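Local coordinates for protein SMG-7 (Caenorhabditis elegans, PDB 3ZHE) that acts in nonsense-mediated mRNA decay as one half of the SMG5-SMG7 heterodimer, in which two 14-3-3-like domains are unusually arranged, at residues 228-233 against 261-266; 211-216 against 235-240; 287-292 against 327-332. One frame throughout, in Å; residues are numbered along the deposited sequence.

How the interactions relate
Interaction 2 opens first along the chain, at 211-216, and closes at 235-240, so that the loops before and after helix 222-234 meet. Interaction 1 starts from inside that closed loop, at 228-233, and ends beyond it at 261-266; the two therefore cross, and both use helix 222-234. Their segments also bond directly, S228 holding the first loop and R232 both. Interaction 3 follows in series: 287-292, on the long helix 277-304, takes up the loop 327-332. It meets interaction 1 where I287 packs on L263, and W288 on both L263 and M264. Together the three contacts run from helix 222-234 through helices 257-270 and 277-304 to the loop before helix 337-348.

Interaction 1: residues 228-233 against 261-266; sequences SCLGRI and VPLMSV
I233, whose backbone N donates a 2.9 Å hydrogen bond to O of C229 in its own helix, faces V266 on the neighbouring helix; the corresponding bond there, from N of V266 to O of P262, is 3.2 Å long. These bonds stay within each helix, and what joins the two is entirely apolar. L230 does most of the work. With CG trans to the backbone N (chi1 178°), the leucine reaches toward helix 257-270 and splits its two methyls between different partners. CD1 enters between two branches of the other helix, 3.7 Å from CG2 of V266 and 3.8 Å from CD1 of L263. The other methyl, CD2, goes to the proline ring instead, 4.1 Å from CB of P262, and the two side chains cross at about a right angle. One turn on, I233 uses its short branch: CG2 lies 3.9 Å from CG1 of V266, while CD1 passes more loosely by L263. V266 thus serves both residues, one methyl for each. P262, lacking an N-H, cannot bond to the turn before it, and the helix is kinked there. All five touching residues are buried. Helix 277-304 closes in through V284 on I233 and through I287 and W288 on L263, while T188 of helix 180-191 packs on P262. Polar side chains turn to other neighbours: S265 OG bonds H192, and R232 reaches the backbone of the loops around its helix. The segment axes run almost parallel, 10° apart, with a closest approach of 10.9 Å, and helix 243-253 intervenes in the chain. Next-but-one helices lying side by side in the same direction are characteristic of an alpha-helical solenoid, in keeping with the TPR clan to which this Est1-type domain belongs.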
ATOM      1  N   SER B 228     -33.021 -23.541  -5.806  1.00118.57           N
ATOM      2  CA  SER B 228     -33.678 -24.734  -6.330  1.00118.47           C
ATOM      3  C   SER B 228     -34.537 -24.422  -7.553  1.00114.97           C
ATOM      4  O   SER B 228     -34.548 -25.182  -8.520  1.00111.89           O
ATOM      5  CB  SER B 228     -34.528 -25.405  -5.247  1.00120.55           C
ATOM      6  OG  SER B 228     -33.713 -26.062  -4.290  1.00122.58           O
ATOM      7  N   CYS B 229     -35.252 -23.300  -7.511  1.00113.10           N
ATOM      8  CA  CYS B 229     -36.129 -22.937  -8.623  1.00105.88           C
ATOM      9  C   CYS B 229     -35.359 -22.498  -9.869  1.00 97.75           C
ATOM     10  O   CYS B 229     -35.711 -22.877 -10.987  1.00 96.89           O
ATOM     11  CB  CYS B 229     -37.144 -21.875  -8.195  1.00106.71           C
ATOM     12  SG  CYS B 229     -38.378 -22.489  -7.021  1.00130.50           S
ATOM     13  N   LEU B 230     -34.309 -21.706  -9.672  1.00 96.31           N
ATOM     14  CA  LEU B 230     -33.435 -21.306 -10.768  1.00 96.15           C
ATOM     15  C   LEU B 230     -32.798 -22.543 -11.387  1.00102.31           C
ATOM     16  O   LEU B 230     -32.661 -22.647 -12.611  1.00101.05           O
ATOM     17  CB  LEU B 230     -32.344 -20.357 -10.268  1.00 91.31           C
ATOM     18  CG  LEU B 230     -31.334 -19.889 -11.317  1.00 87.87           C
ATOM     19  CD1 LEU B 230     -32.012 -18.990 -12.337  1.00 89.08           C
ATOM     20  CD2 LEU B 230     -30.152 -19.181 -10.667  1.00 85.33           C
ATOM     21  N   GLY B 231     -32.416 -23.480 -10.524  1.00107.89           N
ATOM     22  CA  GLY B 231     -31.852 -24.743 -10.957  1.00114.71           C
ATOM     23  C   GLY B 231     -32.835 -25.552 -11.781  1.00117.37           C
ATOM     24  O   GLY B 231     -32.457 -26.171 -12.773  1.00116.97           O
ATOM     25  N   ARG B 232     -34.101 -25.546 -11.373  1.00116.60           N
ATOM     26  CA  ARG B 232     -35.134 -26.256 -12.120  1.00114.97           C
ATOM     27  C   ARG B 232     -35.452 -25.562 -13.441  1.00116.33           C
ATOM     28  O   ARG B 232     -35.909 -26.199 -14.389  1.00125.51           O
ATOM     29  CB  ARG B 232     -36.408 -26.422 -11.288  1.00111.81           C
ATOM     30  CG  ARG B 232     -36.294 -27.457 -10.184  1.00111.70           C
ATOM     31  CD  ARG B 232     -37.664 -27.959  -9.762  1.00114.41           C
ATOM     32  NE  ARG B 232     -37.580 -28.904  -8.652  1.00114.19           N
ATOM     33  CZ  ARG B 232     -38.624 -29.549  -8.140  1.00113.81           C
ATOM     34  NH1 ARG B 232     -39.837 -29.357  -8.641  1.00116.12           N
ATOM     35  NH2 ARG B 232     -38.454 -30.390  -7.129  1.00110.88           N
ATOM     36  N   ILE B 233     -35.217 -24.255 -13.497  1.00106.23           N
ATOM     37  CA  ILE B 233     -35.377 -23.512 -14.741  1.00103.79           C
ATOM     38  C   ILE B 233     -34.271 -23.893 -15.718  1.00112.70           C
ATOM     39  O   ILE B 233     -34.522 -24.129 -16.903  1.00115.58           O
ATOM     40  CB  ILE B 233     -35.343 -21.987 -14.507  1.00 97.70           C
ATOM     41  CG1 ILE B 233     -36.547 -21.538 -13.681  1.00106.63           C
ATOM     42  CG2 ILE B 233     -35.330 -21.245 -15.830  1.00 87.71           C
ATOM     43  CD1 ILE B 233     -36.554 -20.055 -13.384  1.00107.89           C
ATOM     44  N   VAL B 261     -29.453 -10.723 -11.529  1.00 91.12           N
ATOM     45  CA  VAL B 261     -28.331 -10.981 -12.436  1.00 88.99           C
ATOM     46  C   VAL B 261     -28.216 -12.442 -12.907  1.00 84.85           C
ATOM     47  O   VAL B 261     -28.083 -12.686 -14.108  1.00 84.62           O
ATOM     48  CB  VAL B 261     -26.981 -10.463 -11.864  1.00101.21           C
ATOM     49  CG1 VAL B 261     -25.804 -11.132 -12.557  1.00100.68           C
ATOM     50  CG2 VAL B 261     -26.895  -8.952 -11.993  1.00101.39           C
ATOM     51  N   PRO B 262     -28.274 -13.417 -11.976  1.00 82.50           N
ATOM     52  CA  PRO B 262     -28.231 -14.809 -12.440  1.00 86.24           C
ATOM     53  C   PRO B 262     -29.444 -15.174 -13.293  1.00 95.41           C
ATOM     54  O   PRO B 262     -29.345 -16.043 -14.160  1.00101.85           O
ATOM     55  CB  PRO B 262     -28.254 -15.614 -11.136  1.00 82.96           C
ATOM     56  CG  PRO B 262     -27.741 -14.680 -10.103  1.00 83.70           C
ATOM     57  CD  PRO B 262     -28.259 -13.340 -10.503  1.00 82.43           C
ATOM     58  N   LEU B 263     -30.573 -14.515 -13.046  1.00 94.19           N
ATOM     59  CA  LEU B 263     -31.793 -14.789 -13.796  1.00 91.65           C
ATOM     60  C   LEU B 263     -31.662 -14.318 -15.242  1.00 87.19           C
ATOM     61  O   LEU B 263     -32.151 -14.975 -16.161  1.00 90.65           O
ATOM     62  CB  LEU B 263     -33.003 -14.138 -13.121  1.00 94.85           C
ATOM     63  CG  LEU B 263     -34.377 -14.678 -13.528  1.00100.71           C
ATOM     64  CD1 LEU B 263     -34.455 -16.177 -13.277  1.00103.67           C
ATOM     65  CD2 LEU B 263     -35.488 -13.950 -12.784  1.00104.32           C
ATOM     66  N   MET B 264     -30.995 -13.182 -15.437  1.00 79.98           N
ATOM     67  CA  MET B 264     -30.738 -12.658 -16.778  1.00 82.05           C
ATOM     68  C   MET B 264     -29.935 -13.646 -17.611  1.00 90.36           C
ATOM     69  O   MET B 264     -30.274 -13.923 -18.762  1.00 91.50           O
ATOM     70  CB  MET B 264     -29.971 -11.337 -16.708  1.00 79.88           C
ATOM     71  CG  MET B 264     -30.754 -10.174 -16.136  1.00 81.31           C
ATOM     72  SD  MET B 264     -29.899  -8.599 -16.343  1.00134.17           S
ATOM     73  CE  MET B 264     -29.631  -8.583 -18.115  1.00 70.05           C
ATOM     74  N   SER B 265     -28.863 -14.164 -17.019  1.00 90.35           N
ATOM     75  CA  SER B 265     -27.965 -15.091 -17.698  1.00 89.53           C
ATOM     76  C   SER B 265     -28.695 -16.346 -18.154  1.00 93.23           C
ATOM     77  O   SER B 265     -28.585 -16.754 -19.310  1.00 93.12           O
ATOM     78  CB  SER B 265     -26.808 -15.472 -16.773  1.00 87.01           C
ATOM     79  OG  SER B 265     -25.909 -16.362 -17.412  1.00 91.18           O
ATOM     80  N   VAL B 266     -29.438 -16.956 -17.235  1.00 94.13           N
ATOM     81  CA  VAL B 266     -30.212 -18.151 -17.546  1.00 93.47           C
ATOM     82  C   VAL B 266     -31.271 -17.841 -18.603  1.00 94.60           C
ATOM     83  O   VAL B 266     -31.545 -18.661 -19.479  1.00 93.75           O
ATOM     84  CB  VAL B 266     -30.865 -18.737 -16.277  1.00 92.71           C
ATOM     85  CG1 VAL B 266     -31.732 -19.940 -16.619  1.00 86.37           C
ATOM     86  CG2 VAL B 266     -29.794 -19.123 -15.266  1.00 99.13           C
TER

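Interaction 2: residues 211-216 against 235-240; sequences FANRDI and FLLEIE
I216, A212 and L237 bury most of the surface where these two loops meet, and each finds its partner with a methyl group. A212 has only CB to offer, and it lands 4.0 Å from CD2 of F235, coming at the phenyl ring obliquely. The same CB lies 4.4 Å from CD1 of L237. That leucine methyl is shared, because on its other contact it packs 4.2 Å from OD1 of N213, with the two side chains crossing at roughly a right angle; this is plain van der Waals contact. L237 gets there by stretching out, its CG trans to the carbonyl carbon (chi1 -55°) and the rest of the chain extended. Further along, I216 points at the second loop and sets CD1 4.4 Å from CG2 of I239, and the backbone of the loops draws closest there, next to E240. In the first loop a type I beta turn runs from F211 to R214, and an inverse gamma turn centred on D215 follows. The guanidinium of R214 lies offset over one face of the F211 ring, with NH2 toward the rim. The second loop begins with a Schellman motif that ends helix 222-234: L236, with positive phi, is its C-prime residue, and N of L237 bonds O of R232. From that same helix R232 clamps both loops, NE bonding O of A212 and NH1 bonding O of E238. Around the contact, F235 rests on T205 and F208 of helix 200-209, I216 touches L225 of helix 222-234 and H245 of helix 243-253, I239 packs on L246 of the latter, and N of I239 bonds OH of Y283 on helix 277-304.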
ATOM      1  N   PHE B 211     -29.051 -28.212  -6.205  1.00126.05           N
ATOM      2  CA  PHE B 211     -30.269 -27.571  -5.719  1.00126.55           C
ATOM      3  C   PHE B 211     -31.523 -27.931  -6.518  1.00126.10           C
ATOM      4  O   PHE B 211     -32.637 -27.868  -5.995  1.00124.73           O
ATOM      5  CB  PHE B 211     -30.087 -26.050  -5.661  1.00125.41           C
ATOM      6  CG  PHE B 211     -29.347 -25.574  -4.441  1.00128.52           C
ATOM      7  CD1 PHE B 211     -27.963 -25.523  -4.426  1.00129.21           C
ATOM      8  CD2 PHE B 211     -30.037 -25.180  -3.306  1.00128.66           C
ATOM      9  CE1 PHE B 211     -27.281 -25.087  -3.305  1.00130.16           C
ATOM     10  CE2 PHE B 211     -29.360 -24.742  -2.182  1.00129.26           C
ATOM     11  CZ  PHE B 211     -27.981 -24.697  -2.182  1.00130.62           C
ATOM     12  N   ALA B 212     -31.334 -28.321  -7.774  1.00124.74           N
ATOM     13  CA  ALA B 212     -32.452 -28.613  -8.668  1.00122.92           C
ATOM     14  C   ALA B 212     -33.336 -29.754  -8.167  1.00126.89           C
ATOM     15  O   ALA B 212     -34.526 -29.808  -8.479  1.00124.33           O
ATOM     16  CB  ALA B 212     -31.941 -28.914 -10.070  1.00120.96           C
ATOM     17  N   ASN B 213     -32.754 -30.658  -7.386  1.00132.96           N
ATOM     18  CA  ASN B 213     -33.478 -31.831  -6.909  1.00136.35           C
ATOM     19  C   ASN B 213     -33.790 -31.789  -5.416  1.00132.45           C
ATOM     20  O   ASN B 213     -33.667 -32.796  -4.719  1.00132.81           O
ATOM     21  CB  ASN B 213     -32.705 -33.107  -7.251  1.00141.28           C
ATOM     22  CG  ASN B 213     -32.586 -33.333  -8.746  1.00139.84           C
ATOM     23  OD1 ASN B 213     -33.546 -33.145  -9.493  1.00139.48           O
ATOM     24  ND2 ASN B 213     -31.400 -33.731  -9.192  1.00138.92           N
ATOM     25  N   ARG B 214     -34.192 -30.621  -4.930  1.00130.12           N
ATOM     26  CA  ARG B 214     -34.618 -30.486  -3.543  1.00130.55           C
ATOM     27  C   ARG B 214     -36.139 -30.433  -3.461  1.00128.39           C
ATOM     28  O   ARG B 214     -36.797 -29.879  -4.341  1.00125.24           O
ATOM     29  CB  ARG B 214     -34.005 -29.238  -2.903  1.00130.31           C
ATOM     30  CG  ARG B 214     -32.488 -29.281  -2.781  1.00131.42           C
ATOM     31  CD  ARG B 214     -31.988 -28.257  -1.773  1.00133.17           C
ATOM     32  NE  ARG B 214     -30.542 -28.335  -1.586  1.00134.64           N
ATOM     33  CZ  ARG B 214     -29.877 -27.708  -0.622  1.00135.10           C
ATOM     34  NH1 ARG B 214     -30.528 -26.953   0.255  1.00132.75           N
ATOM     35  NH2 ARG B 214     -28.560 -27.837  -0.528  1.00136.40           N
ATOM     36  N   ASP B 215     -36.692 -31.020  -2.406  1.00129.14           N
ATOM     37  CA  ASP B 215     -38.136 -31.034  -2.212  1.00131.61           C
ATOM     38  C   ASP B 215     -38.646 -29.615  -1.986  1.00133.36           C
ATOM     39  O   ASP B 215     -38.703 -29.134  -0.855  1.00136.26           O
ATOM     40  CB  ASP B 215     -38.514 -31.933  -1.032  1.00133.29           C
ATOM     41  CG  ASP B 215     -39.925 -32.481  -1.144  1.00135.88           C
ATOM     42  OD1 ASP B 215     -40.770 -31.830  -1.791  1.00135.70           O
ATOM     43  OD2 ASP B 215     -40.186 -33.566  -0.584  1.00138.08           O
ATOM     44  N   ILE B 216     -39.007 -28.954  -3.081  1.00129.79           N
ATOM     45  CA  ILE B 216     -39.505 -27.583  -3.043  1.00124.61           C
ATOM     46  C   ILE B 216     -40.751 -27.453  -2.164  1.00131.06           C
ATOM     47  O   ILE B 216     -40.967 -26.422  -1.525  1.00131.95           O
ATOM     48  CB  ILE B 216     -39.792 -27.059  -4.471  1.00119.99           C
ATOM     49  CG1 ILE B 216     -38.518 -27.106  -5.317  1.00120.51           C
ATOM     50  CG2 ILE B 216     -40.343 -25.644  -4.439  1.00120.52           C
ATOM     51  CD1 ILE B 216     -38.642 -26.384  -6.644  1.00121.96           C
ATOM     52  N   PHE B 235     -32.340 -26.649 -15.895  1.00111.95           N
ATOM     53  CA  PHE B 235     -32.369 -28.025 -16.382  1.00113.68           C
ATOM     54  C   PHE B 235     -33.712 -28.409 -16.991  1.00117.46           C
ATOM     55  O   PHE B 235     -34.000 -29.593 -17.175  1.00119.87           O
ATOM     56  CB  PHE B 235     -32.007 -29.006 -15.264  1.00113.08           C
ATOM     57  CG  PHE B 235     -30.571 -28.938 -14.839  1.00111.18           C
ATOM     58  CD1 PHE B 235     -29.571 -29.459 -15.645  1.00115.54           C
ATOM     59  CD2 PHE B 235     -30.218 -28.363 -13.630  1.00109.85           C
ATOM     60  CE1 PHE B 235     -28.246 -29.402 -15.255  1.00118.07           C
ATOM     61  CE2 PHE B 235     -28.896 -28.303 -13.235  1.00110.58           C
ATOM     62  CZ  PHE B 235     -27.909 -28.823 -14.049  1.00115.05           C
ATOM     63  N   LEU B 236     -34.527 -27.402 -17.297  1.00114.71           N
ATOM     64  CA  LEU B 236     -35.823 -27.608 -17.939  1.00111.71           C
ATOM     65  C   LEU B 236     -36.721 -28.565 -17.157  1.00114.08           C
ATOM     66  O   LEU B 236     -37.379 -29.428 -17.738  1.00111.88           O
ATOM     67  CB  LEU B 236     -35.639 -28.108 -19.376  1.00110.16           C
ATOM     68  CG  LEU B 236     -34.944 -27.151 -20.349  1.00 90.32           C
ATOM     69  CD1 LEU B 236     -34.676 -27.832 -21.682  1.00102.77           C
ATOM     70  CD2 LEU B 236     -35.778 -25.895 -20.545  1.00 93.28           C
ATOM     71  N   LEU B 237     -36.742 -28.407 -15.837  1.00119.95           N
ATOM     72  CA  LEU B 237     -37.567 -29.249 -14.979  1.00125.74           C
ATOM     73  C   LEU B 237     -38.819 -28.508 -14.524  1.00126.93           C
ATOM     74  O   LEU B 237     -38.834 -27.279 -14.451  1.00119.26           O
ATOM     75  CB  LEU B 237     -36.768 -29.722 -13.763  1.00125.24           C
ATOM     76  CG  LEU B 237     -35.452 -30.440 -14.068  1.00122.07           C
ATOM     77  CD1 LEU B 237     -34.784 -30.919 -12.787  1.00122.91           C
ATOM     78  CD2 LEU B 237     -35.685 -31.599 -15.025  1.00121.98           C
ATOM     79  N   GLU B 238     -39.868 -29.265 -14.219  1.00135.64           N
ATOM     80  CA  GLU B 238     -41.135 -28.684 -13.791  1.00140.08           C
ATOM     81  C   GLU B 238     -41.068 -28.215 -12.341  1.00143.52           C
ATOM     82  O   GLU B 238     -40.714 -28.984 -11.448  1.00146.83           O
ATOM     83  CB  GLU B 238     -42.269 -29.700 -13.965  1.00142.33           C
ATOM     84  CG  GLU B 238     -43.647 -29.181 -13.576  1.00145.91           C
ATOM     85  CD  GLU B 238     -44.738 -30.214 -13.792  1.00155.41           C
ATOM     86  OE1 GLU B 238     -44.412 -31.343 -14.213  1.00162.19           O
ATOM     87  OE2 GLU B 238     -45.921 -29.898 -13.542  1.00156.03           O
ATOM     88  N   ILE B 239     -41.402 -26.948 -12.113  1.00141.38           N
ATOM     89  CA  ILE B 239     -41.431 -26.396 -10.764  1.00139.95           C
ATOM     90  C   ILE B 239     -42.725 -26.795 -10.060  1.00143.93           C
ATOM     91  O   ILE B 239     -43.809 -26.353 -10.444  1.00137.84           O
ATOM     92  CB  ILE B 239     -41.276 -24.863 -10.773  1.00135.44           C
ATOM     93  CG1 ILE B 239     -39.954 -24.470 -11.437  1.00127.40           C
ATOM     94  CG2 ILE B 239     -41.347 -24.310  -9.358  1.00137.69           C
ATOM     95  CD1 ILE B 239     -39.664 -22.983 -11.400  1.00119.78           C
ATOM     96  N   GLU B 240     -42.576 -27.625  -9.027  1.00149.95           N
ATOM     97  CA  GLU B 240     -43.680 -28.266  -8.303  1.00151.21           C
ATOM     98  C   GLU B 240     -44.977 -27.466  -8.201  1.00147.66           C
ATOM     99  O   GLU B 240     -45.918 -27.702  -8.959  1.00145.81           O
ATOM    100  CB  GLU B 240     -43.222 -28.672  -6.899  1.00153.72           C
TER

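Interaction 3: residues 287-292 against 327-332; sequences IWCTAY and KLLRGI
L329 wedges between two aromatic rings of one helix face, and its forked end gives each of them something different. CD1 sits squarely over the face of Y292, 3.7 Å from the ring centroid and 7° off the normal, a well-centred CH-pi contact. CD2 dips between the rings: it is 3.6 Å from CD2 of Y292 and 3.7 Å from CD1 of W288, and it meets the indole near its plane, at the edge. W288 and Y292 make room for this because both swing CG trans to the backbone N, which throws the two rings out from successive turns of helix 277-304 with the leucine taken in between. L328 claims the indole face. Its CD1 is 4.0 Å from the centroid of the five-membered ring, 17° off the normal, so W288 is touched on a face by one leucine and at an edge by the next. The indole is also fixed at its polar corner, where NE1 bonds O of L322. L328 and L329 meet the helix first, and a type II beta turn from L329 to I332 then brings I332 back onto it, with glycine, G331, at the third position, where the positive phi suits it. I332 stands just past the bend. Its CG1 lies between the backbone N and the carbonyl carbon (chi1 65°), and the extended chain beyond carries CD1 to the edge of Y292, 3.6 Å from CD2 of that ring. That methyl also packs on C289, 3.8 Å from SG, while the carbonyl O of L328 is turned toward the sulfur. Helix 377-389 borders the cluster, L384 packing on Y292 and I387 on L329, and M264 of helix 257-270 lies against W288.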
ATOM      1  N   ILE B 287     -41.539 -14.813 -12.349  1.00105.71           N
ATOM      2  CA  ILE B 287     -40.644 -14.236 -11.340  1.00102.01           C
ATOM      3  C   ILE B 287     -40.293 -12.779 -11.650  1.00100.65           C
ATOM      4  O   ILE B 287     -40.450 -11.884 -10.806  1.00101.53           O
ATOM      5  CB  ILE B 287     -39.335 -15.040 -11.216  1.00 97.38           C
ATOM      6  CG1 ILE B 287     -39.628 -16.471 -10.766  1.00101.06           C
ATOM      7  CG2 ILE B 287     -38.377 -14.360 -10.246  1.00 91.20           C
ATOM      8  CD1 ILE B 287     -38.387 -17.316 -10.581  1.00101.19           C
ATOM      9  N   TRP B 288     -39.827 -12.564 -12.875  1.00 98.54           N
ATOM     10  CA  TRP B 288     -39.418 -11.254 -13.369  1.00 96.64           C
ATOM     11  C   TRP B 288     -40.509 -10.205 -13.190  1.00 93.22           C
ATOM     12  O   TRP B 288     -40.263  -9.131 -12.642  1.00 87.45           O
ATOM     13  CB  TRP B 288     -39.056 -11.365 -14.849  1.00 96.45           C
ATOM     14  CG  TRP B 288     -38.194 -10.267 -15.360  1.00 95.81           C
ATOM     15  CD1 TRP B 288     -38.607  -9.084 -15.897  1.00100.52           C
ATOM     16  CD2 TRP B 288     -36.764 -10.251 -15.399  1.00 88.63           C
ATOM     17  NE1 TRP B 288     -37.520  -8.328 -16.264  1.00 98.04           N
ATOM     18  CE2 TRP B 288     -36.377  -9.023 -15.968  1.00 90.96           C
ATOM     19  CE3 TRP B 288     -35.773 -11.155 -15.004  1.00 85.59           C
ATOM     20  CZ2 TRP B 288     -35.041  -8.677 -16.154  1.00 89.51           C
ATOM     21  CZ3 TRP B 288     -34.448 -10.807 -15.187  1.00 86.54           C
ATOM     22  CH2 TRP B 288     -34.095  -9.578 -15.756  1.00 88.65           C
ATOM     23  N   CYS B 289     -41.715 -10.522 -13.655  1.00 95.25           N
ATOM     24  CA  CYS B 289     -42.835  -9.590 -13.563  1.00 99.10           C
ATOM     25  C   CYS B 289     -43.234  -9.296 -12.120  1.00100.37           C
ATOM     26  O   CYS B 289     -43.526  -8.145 -11.777  1.00100.26           O
ATOM     27  CB  CYS B 289     -44.039 -10.098 -14.360  1.00102.66           C
ATOM     28  SG  CYS B 289     -43.887  -9.879 -16.146  1.00114.93           S
ATOM     29  N   THR B 290     -43.250 -10.328 -11.279  1.00101.63           N
ATOM     30  CA  THR B 290     -43.541 -10.128  -9.860  1.00104.11           C
ATOM     31  C   THR B 290     -42.554  -9.132  -9.246  1.00102.30           C
ATOM     32  O   THR B 290     -42.951  -8.161  -8.577  1.00 97.96           O
ATOM     33  CB  THR B 290     -43.493 -11.453  -9.076  1.00108.29           C
ATOM     34  OG1 THR B 290     -44.557 -12.308  -9.512  1.00111.65           O
ATOM     35  CG2 THR B 290     -43.637 -11.197  -7.583  1.00110.06           C
ATOM     36  N   ALA B 291     -41.271  -9.371  -9.500  1.00108.44           N
ATOM     37  CA  ALA B 291     -40.211  -8.483  -9.034  1.00107.09           C
ATOM     38  C   ALA B 291     -40.407  -7.054  -9.541  1.00100.53           C
ATOM     39  O   ALA B 291     -40.247  -6.091  -8.788  1.00 97.41           O
ATOM     40  CB  ALA B 291     -38.852  -9.016  -9.457  1.00105.74           C
ATOM     41  N   TYR B 292     -40.759  -6.929 -10.818  1.00 98.95           N
ATOM     42  CA  TYR B 292     -40.992  -5.628 -11.443  1.00 99.79           C
ATOM     43  C   TYR B 292     -42.097  -4.869 -10.714  1.00110.89           C
ATOM     44  O   TYR B 292     -41.938  -3.694 -10.373  1.00113.41           O
ATOM     45  CB  TYR B 292     -41.346  -5.812 -12.923  1.00 96.31           C
ATOM     46  CG  TYR B 292     -41.459  -4.526 -13.716  1.00 94.42           C
ATOM     47  CD1 TYR B 292     -40.393  -3.638 -13.796  1.00 88.14           C
ATOM     48  CD2 TYR B 292     -42.623  -4.214 -14.407  1.00 99.80           C
ATOM     49  CE1 TYR B 292     -40.492  -2.466 -14.529  1.00 88.66           C
ATOM     50  CE2 TYR B 292     -42.730  -3.047 -15.142  1.00 99.45           C
ATOM     51  CZ  TYR B 292     -41.661  -2.177 -15.200  1.00 93.41           C
ATOM     52  OH  TYR B 292     -41.765  -1.014 -15.930  1.00 90.56           O
ATOM     53  N   LYS B 327     -39.255  -7.922 -23.515  1.00 95.90           N
ATOM     54  CA  LYS B 327     -40.142  -8.985 -23.977  1.00 97.76           C
ATOM     55  C   LYS B 327     -40.773  -9.749 -22.816  1.00 98.39           C
ATOM     56  O   LYS B 327     -41.837 -10.351 -22.964  1.00105.38           O
ATOM     57  CB  LYS B 327     -39.384  -9.952 -24.891  1.00 97.33           C
ATOM     58  N   LEU B 328     -40.113  -9.722 -21.664  1.00 95.30           N
ATOM     59  CA  LEU B 328     -40.631 -10.381 -20.471  1.00 99.78           C
ATOM     60  C   LEU B 328     -41.678  -9.524 -19.767  1.00101.93           C
ATOM     61  O   LEU B 328     -42.500 -10.036 -19.007  1.00106.63           O
ATOM     62  CB  LEU B 328     -39.494 -10.716 -19.502  1.00 99.88           C
ATOM     63  CG  LEU B 328     -38.637 -11.943 -19.816  1.00 97.53           C
ATOM     64  CD1 LEU B 328     -37.535 -12.104 -18.780  1.00 97.07           C
ATOM     65  CD2 LEU B 328     -39.504 -13.188 -19.868  1.00 97.59           C
ATOM     66  N   LEU B 329     -41.646  -8.221 -20.028  1.00 96.38           N
ATOM     67  CA  LEU B 329     -42.531  -7.280 -19.345  1.00 95.43           C
ATOM     68  C   LEU B 329     -43.814  -6.981 -20.118  1.00110.14           C
ATOM     69  O   LEU B 329     -44.642  -6.185 -19.674  1.00113.78           O
ATOM     70  CB  LEU B 329     -41.789  -5.980 -19.024  1.00 87.44           C
ATOM     71  CG  LEU B 329     -40.714  -6.082 -17.942  1.00 82.40           C
ATOM     72  CD1 LEU B 329     -40.127  -4.713 -17.635  1.00 79.04           C
ATOM     73  CD2 LEU B 329     -41.285  -6.719 -16.684  1.00 81.10           C
ATOM     74  N   ARG B 330     -43.974  -7.615 -21.276  1.00115.93           N
ATOM     75  CA  ARG B 330     -45.210  -7.499 -22.038  1.00119.26           C
ATOM     76  C   ARG B 330     -46.357  -8.140 -21.265  1.00122.02           C
ATOM     77  O   ARG B 330     -46.185  -9.188 -20.644  1.00121.99           O
ATOM     78  CB  ARG B 330     -45.073  -8.187 -23.399  1.00121.30           C
ATOM     79  CG  ARG B 330     -44.077  -7.548 -24.351  1.00124.90           C
ATOM     80  CD  ARG B 330     -43.879  -8.431 -25.577  1.00135.22           C
ATOM     81  NE  ARG B 330     -42.946  -7.855 -26.540  1.00139.69           N
ATOM     82  CZ  ARG B 330     -42.453  -8.511 -27.585  1.00140.10           C
ATOM     83  NH1 ARG B 330     -42.800  -9.774 -27.802  1.00136.76           N
ATOM     84  NH2 ARG B 330     -41.611  -7.910 -28.413  1.00142.89           N
ATOM     85  N   GLY B 331     -47.525  -7.507 -21.299  1.00125.83           N
ATOM     86  CA  GLY B 331     -48.704  -8.071 -20.669  1.00129.73           C
ATOM     87  C   GLY B 331     -49.150  -7.359 -19.407  1.00129.31           C
ATOM     88  O   GLY B 331     -50.312  -7.454 -19.014  1.00133.87           O
ATOM     89  N   ILE B 332     -48.229  -6.645 -18.767  1.00124.34           N
ATOM     90  CA  ILE B 332     -48.546  -5.919 -17.543  1.00126.58           C
ATOM     91  C   ILE B 332     -48.361  -4.414 -17.722  1.00129.40           C
ATOM     92  O   ILE B 332     -48.276  -3.668 -16.744  1.00126.61           O
ATOM     93  CB  ILE B 332     -47.687  -6.401 -16.355  1.00122.50           C
ATOM     94  CG1 ILE B 332     -46.210  -6.074 -16.590  1.00117.74           C
ATOM     95  CG2 ILE B 332     -47.875  -7.895 -16.129  1.00125.25           C
ATOM     96  CD1 ILE B 332     -45.320  -6.410 -15.412  1.00117.33           C
TER